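Local coordinates for histidine-containing phosphotransfer protein (Zea mays, PDB 1WN0), which probably relays phosphoryl groups from cytokinin sensor histidine kinases to response regulators in a multistep His-to-Asp phosphorelay, at residues Gln26-Gln29 / Leu30-Gln34; Val119-Asn122 / Glu123-Leu127. All coordinates share one frame; numbering follows the deposited sequence.

Interaction 1 of 2, residues Gln26-Gln29 / Leu30-Gln34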
ATOM      1  N   GLN A  26     -11.657  -1.805   7.108  1.00 58.88           N
ATOM      2  CA  GLN A  26     -11.317  -3.158   6.732  1.00 60.50           C
ATOM      3  C   GLN A  26     -10.141  -3.653   7.582  1.00 60.59           C
ATOM      4  O   GLN A  26     -10.226  -4.772   8.085  1.00 61.41           O
ATOM      5  CB  GLN A  26     -11.009  -3.427   5.249  1.00 62.47           C
ATOM      6  CG  GLN A  26      -9.950  -4.617   5.085  1.00 64.87           C
ATOM      7  CD  GLN A  26     -10.499  -6.023   4.749  1.00 68.16           C
ATOM      8  OE1 GLN A  26     -10.565  -7.018   5.647  1.00 53.64           O
ATOM      9  NE2 GLN A  26     -10.743  -6.184   3.384  1.00 67.81           N
ATOM     10  N   PHE A  27      -9.066  -2.859   7.752  1.00 58.69           N
ATOM     11  CA  PHE A  27      -7.961  -3.320   8.558  1.00 55.84           C
ATOM     12  C   PHE A  27      -8.376  -3.795   9.932  1.00 56.20           C
ATOM     13  O   PHE A  27      -7.837  -4.774  10.426  1.00 53.83           O
ATOM     14  CB  PHE A  27      -6.791  -2.311   8.651  1.00 55.89           C
ATOM     15  CG  PHE A  27      -5.633  -2.872   9.451  1.00 52.84           C
ATOM     16  CD1 PHE A  27      -5.458  -2.517  10.787  1.00 51.89           C
ATOM     17  CD2 PHE A  27      -4.846  -3.877   8.921  1.00 51.84           C
ATOM     18  CE1 PHE A  27      -4.440  -3.074  11.552  1.00 51.91           C
ATOM     19  CE2 PHE A  27      -3.844  -4.473   9.677  1.00 53.92           C
ATOM     20  CZ  PHE A  27      -3.635  -4.066  11.004  1.00 52.85           C
ATOM     21  N   GLN A  28      -9.342  -3.114  10.549  1.00 57.17           N
ATOM     22  CA  GLN A  28      -9.918  -3.499  11.848  1.00 58.18           C
ATOM     23  C   GLN A  28     -10.401  -4.948  11.855  1.00 57.30           C
ATOM     24  O   GLN A  28     -10.206  -5.734  12.812  1.00 55.86           O
ATOM     25  CB  GLN A  28     -11.128  -2.591  12.108  1.00 59.96           C
ATOM     26  CG  GLN A  28     -11.852  -2.781  13.497  1.00 67.66           C
ATOM     27  CD  GLN A  28     -11.480  -1.684  14.488  1.00 77.10           C
ATOM     28  OE1 GLN A  28     -10.887  -2.000  15.534  1.00 84.41           O
ATOM     29  NE2 GLN A  28     -11.785  -0.384  14.150  1.00 78.68           N
ATOM     30  N   GLN A  29     -11.098  -5.274  10.773  1.00 56.36           N
ATOM     31  CA  GLN A  29     -11.676  -6.610  10.571  1.00 56.58           C
ATOM     32  C   GLN A  29     -10.529  -7.648  10.507  1.00 54.52           C
ATOM     33  O   GLN A  29     -10.573  -8.706  11.092  1.00 51.38           O
ATOM     34  CB  GLN A  29     -12.536  -6.590   9.299  1.00 57.30           C
ATOM     35  CG  GLN A  29     -13.717  -7.524   9.327  1.00 62.50           C
ATOM     36  CD  GLN A  29     -13.688  -8.525   8.145  1.00 68.34           C
ATOM     37  OE1 GLN A  29     -13.155  -9.647   8.238  1.00 61.43           O
ATOM     38  NE2 GLN A  29     -14.302  -8.107   7.046  1.00 72.28           N
ATOM     39  N   LEU A  30      -9.444  -7.251   9.882  1.00 54.27           N
ATOM     40  CA  LEU A  30      -8.274  -8.107   9.786  1.00 55.00           C
ATOM     41  C   LEU A  30      -7.675  -8.453  11.098  1.00 54.99           C
ATOM     42  O   LEU A  30      -7.305  -9.567  11.316  1.00 52.94           O
ATOM     43  CB  LEU A  30      -7.197  -7.427   8.958  1.00 54.20           C
ATOM     44  CG  LEU A  30      -6.845  -8.047   7.684  1.00 54.62           C
ATOM     45  CD1 LEU A  30      -5.594  -7.341   7.178  1.00 54.98           C
ATOM     46  CD2 LEU A  30      -6.575  -9.465   7.915  1.00 55.20           C
ATOM     47  N   GLN A  31      -7.533  -7.452  11.949  1.00 57.56           N
ATOM     48  CA  GLN A  31      -6.786  -7.594  13.151  1.00 60.02           C
ATOM     49  C   GLN A  31      -7.643  -8.286  14.167  1.00 60.87           C
ATOM     50  O   GLN A  31      -7.151  -8.883  15.120  1.00 61.64           O
ATOM     51  CB  GLN A  31      -6.401  -6.184  13.663  1.00 61.55           C
ATOM     52  CG  GLN A  31      -4.997  -5.991  14.386  1.00 63.57           C
ATOM     53  CD  GLN A  31      -3.880  -7.051  14.222  1.00 63.08           C
ATOM     54  OE1 GLN A  31      -3.094  -7.021  13.272  1.00 68.20           O
ATOM     55  NE2 GLN A  31      -3.741  -7.898  15.218  1.00 68.07           N
ATOM     56  N   MET A  32      -8.947  -8.163  14.016  1.00 62.13           N
ATOM     57  CA  MET A  32      -9.915  -8.920  14.881  1.00 63.92           C
ATOM     58  C   MET A  32      -9.628 -10.451  14.701  1.00 62.38           C
ATOM     59  O   MET A  32      -9.723 -11.235  15.617  1.00 61.07           O
ATOM     60  CB  MET A  32     -11.406  -8.518  14.553  1.00 64.54           C
ATOM     61  CG  MET A  32     -12.347  -8.008  15.697  1.00 71.42           C
ATOM     62  SD  MET A  32     -11.730  -6.988  17.235  1.00 79.45           S
ATOM     63  CE  MET A  32     -10.836  -5.423  16.385  1.00 81.92           C
ATOM     64  N   LEU A  33      -9.212 -10.824  13.494  1.00 61.82           N
ATOM     65  CA  LEU A  33      -8.815 -12.171  13.188  1.00 61.30           C
ATOM     66  C   LEU A  33      -7.563 -12.589  13.976  1.00 61.54           C
ATOM     67  O   LEU A  33      -7.551 -13.664  14.483  1.00 60.69           O
ATOM     68  CB  LEU A  33      -8.573 -12.266  11.682  1.00 61.31           C
ATOM     69  CG  LEU A  33      -9.306 -13.183  10.696  1.00 62.36           C
ATOM     70  CD1 LEU A  33     -10.737 -13.743  11.234  1.00 59.70           C
ATOM     71  CD2 LEU A  33      -9.294 -12.543   9.230  1.00 55.93           C
ATOM     72  N   GLN A  34      -6.527 -11.744  14.052  1.00 62.77           N
ATOM     73  CA  GLN A  34      -5.246 -12.065  14.714  1.00 64.35           C
ATOM     74  C   GLN A  34      -5.462 -12.195  16.220  1.00 65.20           C
ATOM     75  O   GLN A  34      -4.878 -13.073  16.844  1.00 62.14           O
ATOM     76  CB  GLN A  34      -4.168 -11.009  14.328  1.00 65.21           C
ATOM     77  CG  GLN A  34      -2.604 -11.081  14.747  1.00 68.50           C
ATOM     78  CD  GLN A  34      -1.718 -12.407  14.435  1.00 72.77           C
ATOM     79  OE1 GLN A  34      -1.263 -12.751  13.260  1.00 71.93           O
ATOM     80  NE2 GLN A  34      -1.373 -13.049  15.541  1.00 68.28           N
TER
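Helix 25-34 of this HPt protein is built here on i to i+4 backbone bonds, and Phe27 and Gln28 lay their side chains along the next turn. Leu30 N donates to Gln26 O at 3.2 Å, Gln31 N to Phe27 O at 3.1 Å and Met32 N to Gln28 O at 3.0 Å. From Leu33 N to Gln29 O the bond stretches to 3.5 Å and is weak. With CG anti to the backbone N (chi1 -177°), the Phe27 ring swings along the helix toward its C-terminal end. There CD2 of Phe27 touches CD1 of Leu30 at 3.9 Å, the two side chains crossing at about a right angle. Gln31 instead runs beside the ring, its OE1 3.8 Å from CZ of Phe27 and its amide plane turned 47° from the ring; this buried oxygen has no polar partner in the model. On the exposed side, CE of Met32 curls back to OE1 of Gln28 at 3.5 Å. Phe27 also packs on Leu14 and Phe18 of helix 10-19 and on Phe131 and Met134 of helix 110-138, whereas Leu30 rests on Val43 of helix 42-64.

Interaction 2 of 2, residues Val119-Asn122 / Glu123-Leu127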
ATOM      1  N   VAL A 119       4.215  10.378  -4.096  1.00 33.01           N
ATOM      2  CA  VAL A 119       3.282  10.449  -2.970  1.00 34.92           C
ATOM      3  C   VAL A 119       3.049   9.032  -2.468  1.00 36.74           C
ATOM      4  O   VAL A 119       2.963   8.778  -1.309  1.00 35.05           O
ATOM      5  CB  VAL A 119       1.895  10.986  -3.389  1.00 35.30           C
ATOM      6  CG1 VAL A 119       0.827  10.785  -2.219  1.00 33.80           C
ATOM      7  CG2 VAL A 119       1.973  12.441  -3.741  1.00 37.49           C
ATOM      8  N   VAL A 120       2.818   8.125  -3.403  1.00 39.29           N
ATOM      9  CA  VAL A 120       2.520   6.709  -3.012  1.00 41.18           C
ATOM     10  C   VAL A 120       3.659   5.997  -2.289  1.00 40.16           C
ATOM     11  O   VAL A 120       3.461   5.284  -1.207  1.00 37.57           O
ATOM     12  CB  VAL A 120       1.867   5.937  -4.166  1.00 39.75           C
ATOM     13  CG1 VAL A 120       2.841   5.122  -4.924  1.00 45.13           C
ATOM     14  CG2 VAL A 120       0.770   5.107  -3.624  1.00 45.99           C
ATOM     15  N   ARG A 121       4.859   6.281  -2.766  1.00 38.41           N
ATOM     16  CA  ARG A 121       6.110   5.850  -2.057  1.00 40.08           C
ATOM     17  C   ARG A 121       6.201   6.357  -0.634  1.00 40.19           C
ATOM     18  O   ARG A 121       6.413   5.543   0.276  1.00 41.79           O
ATOM     19  CB  ARG A 121       7.367   6.316  -2.745  1.00 41.05           C
ATOM     20  CG  ARG A 121       8.659   5.679  -2.279  1.00 41.81           C
ATOM     21  CD  ARG A 121       9.935   6.203  -3.021  1.00 38.95           C
ATOM     22  NE  ARG A 121      10.030   5.649  -4.369  1.00 43.72           N
ATOM     23  CZ  ARG A 121       9.744   6.303  -5.507  1.00 48.42           C
ATOM     24  NH1 ARG A 121       9.308   7.562  -5.519  1.00 44.64           N
ATOM     25  NH2 ARG A 121       9.884   5.690  -6.675  1.00 52.29           N
ATOM     26  N   ASN A 122       5.944   7.637  -0.403  1.00 40.49           N
ATOM     27  CA  ASN A 122       5.959   8.134   0.968  1.00 41.14           C
ATOM     28  C   ASN A 122       4.942   7.526   1.850  1.00 40.18           C
ATOM     29  O   ASN A 122       5.295   7.122   2.962  1.00 39.25           O
ATOM     30  CB  ASN A 122       5.819   9.659   1.032  1.00 43.33           C
ATOM     31  CG  ASN A 122       7.091  10.348   0.489  1.00 50.08           C
ATOM     32  OD1 ASN A 122       8.178   9.846   0.678  1.00 56.48           O
ATOM     33  ND2 ASN A 122       6.937  11.442  -0.238  1.00 54.89           N
ATOM     34  N   GLU A 123       3.685   7.392   1.350  1.00 38.90           N
ATOM     35  CA  GLU A 123       2.565   6.855   2.154  1.00 36.37           C
ATOM     36  C   GLU A 123       2.800   5.336   2.401  1.00 36.43           C
ATOM     37  O   GLU A 123       2.479   4.733   3.497  1.00 33.07           O
ATOM     38  CB  GLU A 123       1.283   7.031   1.381  1.00 37.74           C
ATOM     39  CG  GLU A 123       0.760   8.466   1.384  1.00 40.16           C
ATOM     40  CD  GLU A 123      -0.386   8.759   0.412  1.00 37.11           C
ATOM     41  OE1 GLU A 123      -1.061   9.768   0.578  1.00 47.04           O
ATOM     42  OE2 GLU A 123      -0.650   7.998  -0.464  1.00 36.90           O
ATOM     43  N   PHE A 124       3.329   4.679   1.402  1.00 33.59           N
ATOM     44  CA  PHE A 124       3.740   3.315   1.610  1.00 35.68           C
ATOM     45  C   PHE A 124       4.873   3.110   2.694  1.00 39.43           C
ATOM     46  O   PHE A 124       4.644   2.381   3.700  1.00 40.50           O
ATOM     47  CB  PHE A 124       4.081   2.597   0.305  1.00 34.51           C
ATOM     48  CG  PHE A 124       4.622   1.299   0.528  1.00 33.15           C
ATOM     49  CD1 PHE A 124       3.860   0.346   1.101  1.00 34.72           C
ATOM     50  CD2 PHE A 124       5.964   1.063   0.290  1.00 38.58           C
ATOM     51  CE1 PHE A 124       4.394  -0.871   1.410  1.00 38.15           C
ATOM     52  CE2 PHE A 124       6.518  -0.150   0.506  1.00 40.95           C
ATOM     53  CZ  PHE A 124       5.769  -1.147   1.039  1.00 37.54           C
ATOM     54  N   TYR A 125       6.025   3.818   2.560  1.00 41.70           N
ATOM     55  CA  TYR A 125       7.113   3.681   3.527  1.00 42.15           C
ATOM     56  C   TYR A 125       6.568   3.943   4.927  1.00 44.13           C
ATOM     57  O   TYR A 125       6.857   3.186   5.826  1.00 44.07           O
ATOM     58  CB  TYR A 125       8.273   4.598   3.193  1.00 42.89           C
ATOM     59  CG  TYR A 125       9.054   4.206   1.940  1.00 45.27           C
ATOM     60  CD1 TYR A 125       8.935   2.944   1.343  1.00 41.97           C
ATOM     61  CD2 TYR A 125       9.972   5.082   1.383  1.00 49.35           C
ATOM     62  CE1 TYR A 125       9.709   2.600   0.178  1.00 47.78           C
ATOM     63  CE2 TYR A 125      10.743   4.710   0.223  1.00 46.32           C
ATOM     64  CZ  TYR A 125      10.594   3.456  -0.312  1.00 43.53           C
ATOM     65  OH  TYR A 125      11.296   3.115  -1.414  1.00 53.63           O
ATOM     66  N   ASP A 126       5.711   4.930   5.108  1.00 44.59           N
ATOM     67  CA  ASP A 126       5.132   5.236   6.445  1.00 45.21           C
ATOM     68  C   ASP A 126       4.283   4.055   6.969  1.00 46.68           C
ATOM     69  O   ASP A 126       4.425   3.614   8.133  1.00 47.92           O
ATOM     70  CB  ASP A 126       4.339   6.542   6.271  1.00 45.80           C
ATOM     71  CG  ASP A 126       3.671   7.040   7.543  1.00 51.42           C
ATOM     72  OD1 ASP A 126       3.901   6.560   8.684  1.00 57.71           O
ATOM     73  OD2 ASP A 126       2.857   7.957   7.498  1.00 56.48           O
ATOM     74  N   LEU A 127       3.407   3.476   6.126  1.00 45.47           N
ATOM     75  CA  LEU A 127       2.561   2.415   6.595  1.00 43.25           C
ATOM     76  C   LEU A 127       3.360   1.169   6.777  1.00 42.98           C
ATOM     77  O   LEU A 127       3.254   0.466   7.784  1.00 40.79           O
ATOM     78  CB  LEU A 127       1.426   2.177   5.625  1.00 43.93           C
ATOM     79  CG  LEU A 127       0.160   1.423   6.086  1.00 45.05           C
ATOM     80  CD1 LEU A 127      -0.411   0.591   5.014  1.00 46.80           C
ATOM     81  CD2 LEU A 127       0.271   0.679   7.256  1.00 47.20           C
TER
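Arg121 lays its aliphatic chain over one face of the Tyr125 ring, one turn further along helix 110-138. CG of Arg121 stands 3.8 Å from the Tyr125 ring centroid and 27° off the ring normal, a CH-pi contact offset toward the rim; its closest ring atom is CE2 of Tyr125, at 3.4 Å. The same face lies over Arg121 O, which accepts Tyr125 N at 2.9 Å. The Arg121 chain is extended as far as CD and bends at chi3 (-75°), and its guanidinium is inclined 58° to the ring. An alanine in place of Tyr125 would remove the ring and is likely to leave the arginine methylenes without their flat support and freer to turn. Phe124 N donates to Val120 O at 2.7 Å. Close packing continues inward, where Phe124 meets Phe50, Ala54 and Ile58 of helix 42-64. Facing helix 92-99, CG1 of Val119 packs against the Glu123 carboxylate, 3.5 Å from its OE1, while Glu123 OE2 is hydrogen-bonded to Thr97 OG1. The solvent side, at exposed Asn122, is looser. Asp126 OD1 forms a salt bridge with Lys130 NZ. The chemistry is thus divided, with arginine methylenes against an aromatic face and carboxylates bound to partners beyond the turn.

From the N terminus, interaction 1 comes first, within helix 25-34, and interaction 2 follows in series within the long helix 110-138. Each joins adjacent turns of one helix, so neither closes a long loop, and the two neither nest nor cross. Their centres lie 21 Å apart and their nearest atoms about 7 Å, without touching. Helix 110-138 connects them: it carries interaction 2 in its middle, and its later turns pack against helix 25-34. Helix 42-64 borders both, at Val43 for residues 26-34 and around Phe50 to Ala62 for residues 119-127. Residues 26-34 also touch helix 10-19, while residues 119-127 adjoin helix 92-99 within the four-helix-bundle architecture.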